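PDB 1KCF: cruciform cutting endonuclease 1, mitochondrial from Schizosaccharomyces pombe, which resolves four-way Holliday junctions in mitochondrial DNA by endonucleolytic cleavage at the point of strand exchange, and seems important for maintaining that DNA. Local coordinates for residues A[51-56]-A[229-234]; A[114-119]-A[161-166]. All blocks are in the same frame, centred on the assembly; numbering follows the deposited sequence.

Interaction 1: A[51-56]-A[229-234]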
ATOM      1  N   ASN A  51      -7.378 -15.931  -3.131  1.00 46.71           N
ATOM      2  CA  ASN A  51      -8.834 -15.993  -3.149  1.00 44.96           C
ATOM      3  C   ASN A  51      -9.444 -14.602  -3.307  1.00 43.95           C
ATOM      4  O   ASN A  51     -10.327 -14.192  -2.544  1.00 43.34           O
ATOM      5  CB  ASN A  51      -9.384 -16.671  -1.887  1.00 42.81           C
ATOM      6  CG  ASN A  51      -9.095 -15.894  -0.623  1.00 45.88           C
ATOM      7  OD1 ASN A  51      -9.695 -16.153   0.419  1.00 48.06           O
ATOM      8  ND2 ASN A  51      -8.169 -14.945  -0.700  1.00 45.61           N
ATOM      9  N   PHE A  52      -8.949 -13.875  -4.301  1.00 42.64           N
ATOM     10  CA  PHE A  52      -9.446 -12.541  -4.602  1.00 41.00           C
ATOM     11  C   PHE A  52     -10.878 -12.748  -5.071  1.00 41.05           C
ATOM     12  O   PHE A  52     -11.135 -13.569  -5.948  1.00 41.37           O
ATOM     13  CB  PHE A  52      -8.613 -11.917  -5.726  1.00 41.40           C
ATOM     14  CG  PHE A  52      -9.055 -10.533  -6.125  1.00 41.62           C
ATOM     15  CD1 PHE A  52      -8.642  -9.420  -5.403  1.00 43.13           C
ATOM     16  CD2 PHE A  52      -9.877 -10.346  -7.230  1.00 40.90           C
ATOM     17  CE1 PHE A  52      -9.040  -8.135  -5.780  1.00 46.69           C
ATOM     18  CE2 PHE A  52     -10.281  -9.071  -7.615  1.00 42.68           C
ATOM     19  CZ  PHE A  52      -9.862  -7.962  -6.890  1.00 44.35           C
ATOM     20  N   SER A  53     -11.817 -12.026  -4.481  1.00 40.70           N
ATOM     21  CA  SER A  53     -13.205 -12.171  -4.886  1.00 41.20           C
ATOM     22  C   SER A  53     -13.801 -10.814  -5.235  1.00 40.68           C
ATOM     23  O   SER A  53     -13.437  -9.803  -4.644  1.00 41.05           O
ATOM     24  CB  SER A  53     -14.021 -12.825  -3.772  1.00 40.75           C
ATOM     25  OG  SER A  53     -15.354 -13.048  -4.195  1.00 44.27           O
ATOM     26  N   TYR A  54     -14.714 -10.800  -6.199  1.00 41.45           N
ATOM     27  CA  TYR A  54     -15.354  -9.558  -6.612  1.00 40.39           C
ATOM     28  C   TYR A  54     -16.771  -9.826  -7.095  1.00 40.46           C
ATOM     29  O   TYR A  54     -17.088 -10.922  -7.561  1.00 40.82           O
ATOM     30  CB  TYR A  54     -14.539  -8.894  -7.730  1.00 39.34           C
ATOM     31  CG  TYR A  54     -14.579  -9.636  -9.047  1.00 41.00           C
ATOM     32  CD1 TYR A  54     -15.647  -9.471  -9.930  1.00 41.44           C
ATOM     33  CD2 TYR A  54     -13.558 -10.520  -9.407  1.00 39.64           C
ATOM     34  CE1 TYR A  54     -15.705 -10.166 -11.134  1.00 41.27           C
ATOM     35  CE2 TYR A  54     -13.605 -11.221 -10.609  1.00 41.35           C
ATOM     36  CZ  TYR A  54     -14.683 -11.039 -11.469  1.00 44.14           C
ATOM     37  OH  TYR A  54     -14.745 -11.724 -12.666  1.00 43.93           O
ATOM     38  N   CYS A  55     -17.625  -8.818  -6.961  1.00 40.85           N
ATOM     39  CA  CYS A  55     -19.011  -8.904  -7.404  1.00 40.14           C
ATOM     40  C   CYS A  55     -19.332  -7.549  -8.026  1.00 39.76           C
ATOM     41  O   CYS A  55     -19.234  -6.514  -7.363  1.00 39.85           O
ATOM     42  CB  CYS A  55     -19.945  -9.182  -6.218  1.00 40.35           C
ATOM     43  SG  CYS A  55     -21.680  -9.560  -6.672  1.00 42.28           S
ATOM     44  N   PHE A  56     -19.687  -7.553  -9.303  1.00 38.73           N
ATOM     45  CA  PHE A  56     -20.010  -6.319 -10.013  1.00 38.51           C
ATOM     46  C   PHE A  56     -21.522  -6.322 -10.212  1.00 39.90           C
ATOM     47  O   PHE A  56     -22.066  -7.212 -10.865  1.00 38.13           O
ATOM     48  CB  PHE A  56     -19.266  -6.294 -11.356  1.00 38.91           C
ATOM     49  CG  PHE A  56     -19.408  -5.003 -12.119  1.00 38.74           C
ATOM     50  CD1 PHE A  56     -19.171  -3.780 -11.504  1.00 37.49           C
ATOM     51  CD2 PHE A  56     -19.753  -5.016 -13.469  1.00 41.78           C
ATOM     52  CE1 PHE A  56     -19.275  -2.587 -12.216  1.00 38.54           C
ATOM     53  CE2 PHE A  56     -19.860  -3.826 -14.192  1.00 40.10           C
ATOM     54  CZ  PHE A  56     -19.619  -2.608 -13.559  1.00 40.83           C
ATOM     55  N   ALA A 229     -19.877 -15.647  -1.990  1.00 39.35           N
ATOM     56  CA  ALA A 229     -20.980 -15.151  -1.184  1.00 39.70           C
ATOM     57  C   ALA A 229     -20.512 -13.918  -0.432  1.00 38.76           C
ATOM     58  O   ALA A 229     -21.256 -12.951  -0.277  1.00 40.81           O
ATOM     59  CB  ALA A 229     -21.441 -16.226  -0.206  1.00 40.29           C
ATOM     60  N   ASP A 230     -19.263 -13.944   0.013  1.00 37.76           N
ATOM     61  CA  ASP A 230     -18.711 -12.820   0.751  1.00 39.18           C
ATOM     62  C   ASP A 230     -18.770 -11.523  -0.060  1.00 40.75           C
ATOM     63  O   ASP A 230     -19.300 -10.517   0.415  1.00 39.82           O
ATOM     64  CB  ASP A 230     -17.270 -13.109   1.157  1.00 42.21           C
ATOM     65  CG  ASP A 230     -16.896 -12.446   2.463  1.00 48.79           C
ATOM     66  OD1 ASP A 230     -17.476 -12.839   3.500  1.00 48.06           O
ATOM     67  OD2 ASP A 230     -16.039 -11.533   2.456  1.00 49.68           O
ATOM     68  N   SER A 231     -18.238 -11.536  -1.280  1.00 39.55           N
ATOM     69  CA  SER A 231     -18.262 -10.326  -2.097  1.00 39.75           C
ATOM     70  C   SER A 231     -19.684  -9.930  -2.491  1.00 39.17           C
ATOM     71  O   SER A 231     -19.988  -8.745  -2.626  1.00 38.48           O
ATOM     72  CB  SER A 231     -17.389 -10.489  -3.355  1.00 39.17           C
ATOM     73  OG  SER A 231     -17.875 -11.508  -4.212  1.00 40.51           O
ATOM     74  N   ALA A 232     -20.559 -10.916  -2.675  1.00 38.30           N
ATOM     75  CA  ALA A 232     -21.939 -10.625  -3.046  1.00 37.01           C
ATOM     76  C   ALA A 232     -22.655  -9.917  -1.891  1.00 36.46           C
ATOM     77  O   ALA A 232     -23.476  -9.031  -2.111  1.00 34.19           O
ATOM     78  CB  ALA A 232     -22.671 -11.913  -3.415  1.00 37.15           C
ATOM     79  N   LEU A 233     -22.341 -10.308  -0.659  1.00 35.99           N
ATOM     80  CA  LEU A 233     -22.961  -9.686   0.512  1.00 36.08           C
ATOM     81  C   LEU A 233     -22.419  -8.282   0.724  1.00 35.46           C
ATOM     82  O   LEU A 233     -23.102  -7.421   1.285  1.00 36.25           O
ATOM     83  CB  LEU A 233     -22.719 -10.525   1.768  1.00 37.29           C
ATOM     84  CG  LEU A 233     -23.455 -11.863   1.851  1.00 37.60           C
ATOM     85  CD1 LEU A 233     -22.869 -12.690   2.974  1.00 34.74           C
ATOM     86  CD2 LEU A 233     -24.943 -11.619   2.072  1.00 38.42           C
ATOM     87  N   ILE A 234     -21.190  -8.049   0.278  1.00 35.22           N
ATOM     88  CA  ILE A 234     -20.585  -6.730   0.405  1.00 35.44           C
ATOM     89  C   ILE A 234     -21.310  -5.759  -0.525  1.00 37.61           C
ATOM     90  O   ILE A 234     -21.830  -4.735  -0.082  1.00 38.16           O
ATOM     91  CB  ILE A 234     -19.082  -6.768   0.038  1.00 37.93           C
ATOM     92  CG1 ILE A 234     -18.291  -7.480   1.142  1.00 39.88           C
ATOM     93  CG2 ILE A 234     -18.551  -5.359  -0.167  1.00 37.39           C
ATOM     94  CD1 ILE A 234     -16.811  -7.662   0.815  1.00 40.77           C
TER
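Ser231 of the helix and Ser53 of the strand meet through their hydroxyls: OG of Ser53 lies 3.0 Å from OG of Ser231, a hydrogen bond whose direction the model leaves open. In Ser231, the residue most covered here, a chi1 of 63° tucks OG back over the helix backbone, within bonding reach of the carbonyl of Met228 one turn earlier. Ser53 OG likewise reaches the carbonyl of Asp227; with one proton apiece the two hydroxyls cannot make all three bonds at once, so these probably share or exchange protons. The two serines also touch through CB of Ser231, 3.4 Å from Ser53 OG, and the small side chains let strand and helix approach closely: the axes of 52-56 and 229-234 come within 6.8 Å, at 41°. Strand 52-59 belongs to the central mixed sheet of an RNase H-like fold, the class of the RuvC resolvases, and helix 224-253 runs across one face of it. Two residues along the strand, Cys55 points toward the helix too. Its CB lies 3.6 Å from the carbonyl O of Ser231, while SG, carried anti to the backbone N (chi1 -171°), reaches over Ala232, 3.8 Å from its CA and 4.1 Å from its CB. Tyr54, between them, points its CB away from the helix, and its ring meets that of Phe109. Ser231 also touches Asp46, a magnesium ligand on strand 42-47, and just before it comes Asp230, the other magnesium-binding aspartate, its OD1 held by Arg191 and Tyr172.

Interaction 2: A[114-119]-A[161-166]; sequences ILMERQ and PFLLSL
Leu163 on the edge strand and Leu166 just past its end pack against Ile114, Met116, Leu115 and Glu117 of strand 113-118, alongside a ladder of parallel backbone bonds. Ile114 N donates to Phe162 O and its own O accepts from Leu164 N; Met116 does likewise with Leu164 O and Leu166 N. Met116 N to Leu164 O, 2.7 Å, is nearly straight (168° at the hydrogen), whereas Ile114 N meets Phe162 O tilted from the carbonyl plane. Helix 128-151 links the two strands in a parallel beta-alpha-beta crossover and covers the face bearing Met116 and Leu163. Met116 can be followed outward: CB lies 3.8 Å from Leu164 O, CG leaves anti to the backbone N (chi1 -153°), and the chain bends about the CG-SD bond (chi3 -81°), bringing CE to 3.8 Å from Leu163 CD1. The same CD1 of Leu163 meets Ile114 CG2 at 3.7 Å. On the other face Leu115 CD2 lies 4.0 Å from Leu164 CD1, the side chains side by side, and both touch Trp238 of helix 224-253. Glu117 crosses Leu166 at about a right angle, OE2 3.6 Å from Leu166 CB, while that oxygen is hydrogen-bonded to Thr171. An alanine in place of Glu117 removes the carboxylate, and would probably leave Thr171 without this partner and open a gap beside Leu166. Ser165 OG, bonded to Tyr143, also holds a water. Backbone bonds thus fix the register, and Glu117 places its carboxylate near the magnesium-binding Asp46 and Asp230, consistent with a part in the acidic cluster of RuvC-family resolvases.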
ATOM      1  N   ILE A 114     -16.322   1.530  -6.268  1.00 38.68           N
ATOM      2  CA  ILE A 114     -15.523   0.369  -5.918  1.00 40.11           C
ATOM      3  C   ILE A 114     -15.535   0.245  -4.409  1.00 36.85           C
ATOM      4  O   ILE A 114     -15.127   1.166  -3.704  1.00 36.03           O
ATOM      5  CB  ILE A 114     -14.062   0.505  -6.388  1.00 42.16           C
ATOM      6  CG1 ILE A 114     -14.015   0.567  -7.913  1.00 41.17           C
ATOM      7  CG2 ILE A 114     -13.242  -0.684  -5.889  1.00 42.04           C
ATOM      8  CD1 ILE A 114     -12.643   0.873  -8.458  1.00 44.90           C
ATOM      9  N   LEU A 115     -16.023  -0.893  -3.931  1.00 37.57           N
ATOM     10  CA  LEU A 115     -16.104  -1.184  -2.507  1.00 37.68           C
ATOM     11  C   LEU A 115     -14.984  -2.153  -2.149  1.00 41.54           C
ATOM     12  O   LEU A 115     -14.858  -3.229  -2.744  1.00 40.93           O
ATOM     13  CB  LEU A 115     -17.453  -1.814  -2.180  1.00 36.96           C
ATOM     14  CG  LEU A 115     -18.682  -1.069  -2.714  1.00 36.05           C
ATOM     15  CD1 LEU A 115     -19.921  -1.830  -2.304  1.00 31.75           C
ATOM     16  CD2 LEU A 115     -18.719   0.358  -2.182  1.00 32.33           C
ATOM     17  N   MET A 116     -14.174  -1.772  -1.172  1.00 42.64           N
ATOM     18  CA  MET A 116     -13.054  -2.603  -0.772  1.00 45.08           C
ATOM     19  C   MET A 116     -13.152  -3.062   0.675  1.00 43.86           C
ATOM     20  O   MET A 116     -13.415  -2.279   1.585  1.00 43.85           O
ATOM     21  CB  MET A 116     -11.751  -1.839  -0.995  1.00 49.13           C
ATOM     22  CG  MET A 116     -10.534  -2.713  -1.242  1.00 55.08           C
ATOM     23  SD  MET A 116      -9.073  -1.699  -1.586  1.00 61.02           S
ATOM     24  CE  MET A 116      -9.333  -1.333  -3.319  1.00 58.95           C
ATOM     25  N   GLU A 117     -12.939  -4.353   0.870  1.00 41.88           N
ATOM     26  CA  GLU A 117     -12.982  -4.953   2.187  1.00 42.43           C
ATOM     27  C   GLU A 117     -11.973  -6.085   2.152  1.00 41.24           C
ATOM     28  O   GLU A 117     -11.741  -6.673   1.103  1.00 41.89           O
ATOM     29  CB  GLU A 117     -14.392  -5.479   2.446  1.00 43.04           C
ATOM     30  CG  GLU A 117     -14.655  -5.992   3.829  1.00 46.11           C
ATOM     31  CD  GLU A 117     -16.143  -6.134   4.104  1.00 47.41           C
ATOM     32  OE1 GLU A 117     -16.550  -7.189   4.630  1.00 48.34           O
ATOM     33  OE2 GLU A 117     -16.906  -5.190   3.797  1.00 48.02           O
ATOM     34  N   ARG A 118     -11.342  -6.373   3.279  1.00 43.91           N
ATOM     35  CA  ARG A 118     -10.374  -7.464   3.317  1.00 46.52           C
ATOM     36  C   ARG A 118     -11.138  -8.774   3.376  1.00 44.84           C
ATOM     37  O   ARG A 118     -12.187  -8.859   4.013  1.00 44.15           O
ATOM     38  CB  ARG A 118      -9.477  -7.365   4.554  1.00 49.45           C
ATOM     39  CG  ARG A 118      -8.422  -6.280   4.511  1.00 53.61           C
ATOM     40  CD  ARG A 118      -7.632  -6.262   5.818  1.00 56.47           C
ATOM     41  NE  ARG A 118      -6.548  -5.284   5.799  1.00 61.26           N
ATOM     42  CZ  ARG A 118      -6.723  -3.967   5.740  1.00 63.45           C
ATOM     43  NH1 ARG A 118      -7.948  -3.455   5.696  1.00 63.41           N
ATOM     44  NH2 ARG A 118      -5.668  -3.162   5.713  1.00 65.22           N
ATOM     45  N   GLN A 119     -10.620  -9.794   2.709  1.00 44.37           N
ATOM     46  CA  GLN A 119     -11.270 -11.091   2.736  1.00 45.39           C
ATOM     47  C   GLN A 119     -11.178 -11.603   4.173  1.00 44.55           C
ATOM     48  O   GLN A 119     -10.348 -11.132   4.954  1.00 42.22           O
ATOM     49  CB  GLN A 119     -10.562 -12.066   1.790  1.00 48.69           C
ATOM     50  CG  GLN A 119     -11.140 -13.470   1.819  1.00 53.23           C
ATOM     51  CD  GLN A 119     -12.543 -13.541   1.246  1.00 55.38           C
ATOM     52  OE1 GLN A 119     -12.734 -13.423   0.035  1.00 58.37           O
ATOM     53  NE2 GLN A 119     -13.533 -13.730   2.115  1.00 56.94           N
ATOM     54  N   PRO A 161     -14.492   7.454 -10.532  1.00 54.30           N
ATOM     55  CA  PRO A 161     -15.003   6.342  -9.724  1.00 51.20           C
ATOM     56  C   PRO A 161     -14.760   6.538  -8.236  1.00 49.66           C
ATOM     57  O   PRO A 161     -13.687   6.987  -7.835  1.00 49.99           O
ATOM     58  CB  PRO A 161     -14.231   5.144 -10.263  1.00 51.62           C
ATOM     59  CG  PRO A 161     -14.019   5.506 -11.690  1.00 55.53           C
ATOM     60  CD  PRO A 161     -13.618   6.957 -11.607  1.00 53.72           C
ATOM     61  N   PHE A 162     -15.753   6.215  -7.414  1.00 46.42           N
ATOM     62  CA  PHE A 162     -15.585   6.338  -5.976  1.00 44.59           C
ATOM     63  C   PHE A 162     -14.894   5.078  -5.464  1.00 44.53           C
ATOM     64  O   PHE A 162     -15.084   3.986  -6.008  1.00 43.54           O
ATOM     65  CB  PHE A 162     -16.930   6.467  -5.261  1.00 45.91           C
ATOM     66  CG  PHE A 162     -17.662   7.741  -5.551  1.00 48.53           C
ATOM     67  CD1 PHE A 162     -18.501   7.843  -6.654  1.00 48.56           C
ATOM     68  CD2 PHE A 162     -17.527   8.837  -4.705  1.00 49.60           C
ATOM     69  CE1 PHE A 162     -19.199   9.021  -6.912  1.00 51.05           C
ATOM     70  CE2 PHE A 162     -18.220  10.024  -4.953  1.00 50.51           C
ATOM     71  CZ  PHE A 162     -19.057  10.116  -6.056  1.00 50.97           C
ATOM     72  N   LEU A 163     -14.092   5.237  -4.420  1.00 42.61           N
ATOM     73  CA  LEU A 163     -13.394   4.120  -3.802  1.00 41.76           C
ATOM     74  C   LEU A 163     -13.786   4.188  -2.341  1.00 40.79           C
ATOM     75  O   LEU A 163     -13.606   5.218  -1.699  1.00 42.19           O
ATOM     76  CB  LEU A 163     -11.876   4.276  -3.948  1.00 42.94           C
ATOM     77  CG  LEU A 163     -11.004   3.201  -3.290  1.00 45.43           C
ATOM     78  CD1 LEU A 163     -11.387   1.823  -3.814  1.00 43.39           C
ATOM     79  CD2 LEU A 163      -9.534   3.488  -3.574  1.00 43.75           C
ATOM     80  N   LEU A 164     -14.335   3.104  -1.815  1.00 40.03           N
ATOM     81  CA  LEU A 164     -14.759   3.100  -0.425  1.00 40.84           C
ATOM     82  C   LEU A 164     -14.332   1.839   0.316  1.00 41.30           C
ATOM     83  O   LEU A 164     -14.452   0.725  -0.200  1.00 40.25           O
ATOM     84  CB  LEU A 164     -16.287   3.234  -0.351  1.00 40.67           C
ATOM     85  CG  LEU A 164     -16.938   4.386  -1.123  1.00 42.87           C
ATOM     86  CD1 LEU A 164     -18.442   4.176  -1.165  1.00 42.87           C
ATOM     87  CD2 LEU A 164     -16.604   5.728  -0.469  1.00 40.84           C
ATOM     88  N   SER A 165     -13.810   2.021   1.522  1.00 40.78           N
ATOM     89  CA  SER A 165     -13.424   0.887   2.340  1.00 43.64           C
ATOM     90  C   SER A 165     -14.570   0.679   3.316  1.00 43.27           C
ATOM     91  O   SER A 165     -15.071   1.635   3.914  1.00 41.70           O
ATOM     92  CB  SER A 165     -12.132   1.166   3.108  1.00 43.44           C
ATOM     93  OG  SER A 165     -11.026   1.227   2.226  1.00 49.51           O
ATOM     94  N   LEU A 166     -14.996  -0.568   3.455  1.00 40.37           N
ATOM     95  CA  LEU A 166     -16.079  -0.887   4.356  1.00 44.14           C
ATOM     96  C   LEU A 166     -15.555  -1.814   5.434  1.00 47.20           C
ATOM     97  O   LEU A 166     -14.583  -2.542   5.225  1.00 48.47           O
ATOM     98  CB  LEU A 166     -17.216  -1.574   3.596  1.00 43.07           C
ATOM     99  CG  LEU A 166     -17.655  -0.905   2.290  1.00 43.77           C
ATOM    100  CD1 LEU A 166     -18.761  -1.729   1.655  1.00 45.05           C
ATOM    101  CD2 LEU A 166     -18.124   0.527   2.561  1.00 43.63           C
TER
HETATM  102  O   HOH W   1     -10.242  -1.239   2.196  1.00 58.80           O
HETATM  103  O   HOH W   2     -11.989  -2.308   4.608  1.00 60.88           O

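Overall arrangement
From the N terminus, the chain passes the two helices 6-15 and 26-33, runs strand 42-47 and turns into strand 52-59, where interaction 1 begins. It goes on through strand 65-73 and helix 91-109 to strand 113-118. Interaction 2 then closes the short loop through helix 128-151, joining 113-118 to the edge strand 162-165. Only after helices 168-179, 191-200 and 209-217 does helix 224-253 return to close interaction 1, so interaction 2 is nested within it. One contact adds the edge strand to the sheet and the other lays a helix on its face; they touch where Ile234 packs on Glu117 and Asp230 on Gln119.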